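Local coordinates for regulator of Ty1 transposition protein 107 (Saccharomyces cerevisiae, PDB 3T7I), which probably recognises phosphorylated histone H2A through its C-terminal tandem BRCT repeats during the repair of DNA damage, at residues C143-N148 against K168-R173. Numbering follows the deposited sequence.
Sequences CINLVN and KINVLR
I144 and I169 lie side by side, pointing the same way, on one face of the parallel strands 143-147 and 168-172, with CG1 of I144 3.7 Å from CD1 of I169. L146 crosses the same isoleucine from further along, its CD2 resting 3.7 Å from CG2 of I169. Branched, wholly apolar residues suit this close-packed face, which also takes in L161 and I157 of helix 153-163. The backbones are joined as parallel strands require: I144 and L146 each use both N-H and C=O, donating to K168 and N170 and accepting from N170 and L172. The bond from L146 N to N170 O is 2.7 Å long.

The other face is more polar. N145 and N170 stand as neighbours with their amide planes 90° apart, and ND2 of N170 donates to OD1 of N145 at 2.7 Å, approaching in that carbonyl's plane. With CG anti to the backbone N (chi1 179°), the N170 amide is carried to this oxygen. Asparagine suits the buried position of N145 because its ND2 is also taken up, by the carbonyls of I183 and V199, while N170 ND2 reaches the carbonyl of D181. L172 packs CD1 against CB of N145, 3.8 Å away.

Toward solvent the contact slackens. K168 brings CD near SG of C143, then carries its extended chain outward, as befits a lysine at a surface. At the far end the bond from N148 N to L172 O is weak, and R173 turns to a salt bridge with D181.

This is the beta-alpha-beta unit of a BRCT repeat: helix 153-163 connects the strands and covers the isoleucine face, helix 205-218 meets V147 and L172 on the opposite one, and strand 143-147 lies between outermost strand 168-172 and strand 198-202.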
# COMPACT_ATOMS: atom_id res chain seq x y z
N CYS A 143 -16.71 11.73 20.06
CA CYS A 143 -17.91 12.56 19.95
C CYS A 143 -17.52 14.02 20.00
O CYS A 143 -16.85 14.46 20.94
CB CYS A 143 -18.90 12.26 21.09
SG CYS A 143 -19.06 10.53 21.50
N ILE A 144 -17.94 14.78 18.99
CA ILE A 144 -17.57 16.18 18.90
C ILE A 144 -18.77 17.10 18.79
O ILE A 144 -19.88 16.68 18.44
CB ILE A 144 -16.61 16.45 17.73
CG1 ILE A 144 -17.29 16.18 16.39
CG2 ILE A 144 -15.41 15.54 17.86
CD1 ILE A 144 -17.77 17.41 15.69
N ASN A 145 -18.54 18.37 19.12
CA ASN A 145 -19.54 19.41 18.98
C ASN A 145 -19.10 20.34 17.88
O ASN A 145 -17.93 20.71 17.79
CB ASN A 145 -19.70 20.17 20.30
CG ASN A 145 -20.18 19.27 21.42
OD1 ASN A 145 -21.37 19.05 21.58
ND2 ASN A 145 -19.25 18.73 22.18
N LEU A 146 -20.04 20.72 17.04
CA LEU A 146 -19.73 21.47 15.85
C LEU A 146 -20.71 22.65 15.77
O LEU A 146 -21.91 22.46 15.89
CB LEU A 146 -19.91 20.54 14.65
CG LEU A 146 -19.69 20.99 13.22
CD1 LEU A 146 -18.24 21.43 13.00
CD2 LEU A 146 -20.05 19.83 12.32
N VAL A 147 -20.20 23.86 15.60
CA VAL A 147 -21.09 25.01 15.49
C VAL A 147 -21.78 25.01 14.13
O VAL A 147 -21.23 24.48 13.15
CB VAL A 147 -20.36 26.32 15.74
CG1 VAL A 147 -19.84 26.36 17.18
CG2 VAL A 147 -19.22 26.50 14.74
N ASN A 148 -22.98 25.57 14.08
CA ASN A 148 -23.81 25.47 12.88
C ASN A 148 -23.42 26.42 11.76
O ASN A 148 -23.79 26.21 10.61
CB ASN A 148 -25.30 25.61 13.23
CG ASN A 148 -25.61 26.91 13.96
OD1 ASN A 148 -24.75 27.77 14.11
ND2 ASN A 148 -26.86 27.05 14.41
N LYS A 168 -20.12 10.49 16.82
CA LYS A 168 -21.23 11.42 16.95
C LYS A 168 -20.80 12.85 16.65
O LYS A 168 -19.77 13.33 17.13
CB LYS A 168 -21.84 11.36 18.37
CG LYS A 168 -22.33 9.98 18.81
CD LYS A 168 -22.66 10.01 20.31
CE LYS A 168 -22.98 8.63 20.88
NZ LYS A 168 -23.13 8.68 22.37
N ILE A 169 -21.61 13.51 15.83
CA ILE A 169 -21.42 14.90 15.51
C ILE A 169 -22.63 15.64 16.08
O ILE A 169 -23.76 15.48 15.60
CB ILE A 169 -21.40 15.13 14.01
CG1 ILE A 169 -20.45 14.13 13.33
CG2 ILE A 169 -20.96 16.57 13.70
CD1 ILE A 169 -19.03 14.44 13.57
N ASN A 170 -22.39 16.42 17.11
CA ASN A 170 -23.44 17.23 17.71
C ASN A 170 -23.38 18.65 17.18
O ASN A 170 -22.38 19.34 17.37
CB ASN A 170 -23.31 17.22 19.22
CG ASN A 170 -24.37 18.05 19.88
OD1 ASN A 170 -25.56 17.82 19.70
ND2 ASN A 170 -23.95 19.05 20.64
N VAL A 171 -24.44 19.10 16.52
CA VAL A 171 -24.48 20.45 15.97
C VAL A 171 -25.05 21.45 16.98
O VAL A 171 -26.16 21.28 17.49
CB VAL A 171 -25.27 20.49 14.65
CG1 VAL A 171 -25.32 21.89 14.08
CG2 VAL A 171 -24.63 19.53 13.64
N LEU A 172 -24.27 22.48 17.29
CA LEU A 172 -24.69 23.47 18.27
C LEU A 172 -25.26 24.70 17.58
O LEU A 172 -24.66 25.24 16.64
CB LEU A 172 -23.52 23.89 19.17
CG LEU A 172 -22.79 22.83 19.98
CD1 LEU A 172 -21.57 23.45 20.65
CD2 LEU A 172 -23.69 22.21 21.01
N ARG A 173 -26.41 25.15 18.06
CA ARG A 173 -26.93 26.45 17.67
C ARG A 173 -26.30 27.51 18.58
O ARG A 173 -26.55 27.52 19.78
CB ARG A 173 -28.45 26.49 17.82
CG ARG A 173 -29.17 25.26 17.29
CD ARG A 173 -30.38 24.93 18.16
NE ARG A 173 -30.03 24.95 19.57
CZ ARG A 173 -30.70 25.63 20.50
NH1 ARG A 173 -31.77 26.34 20.17
NH2 ARG A 173 -30.31 25.59 21.77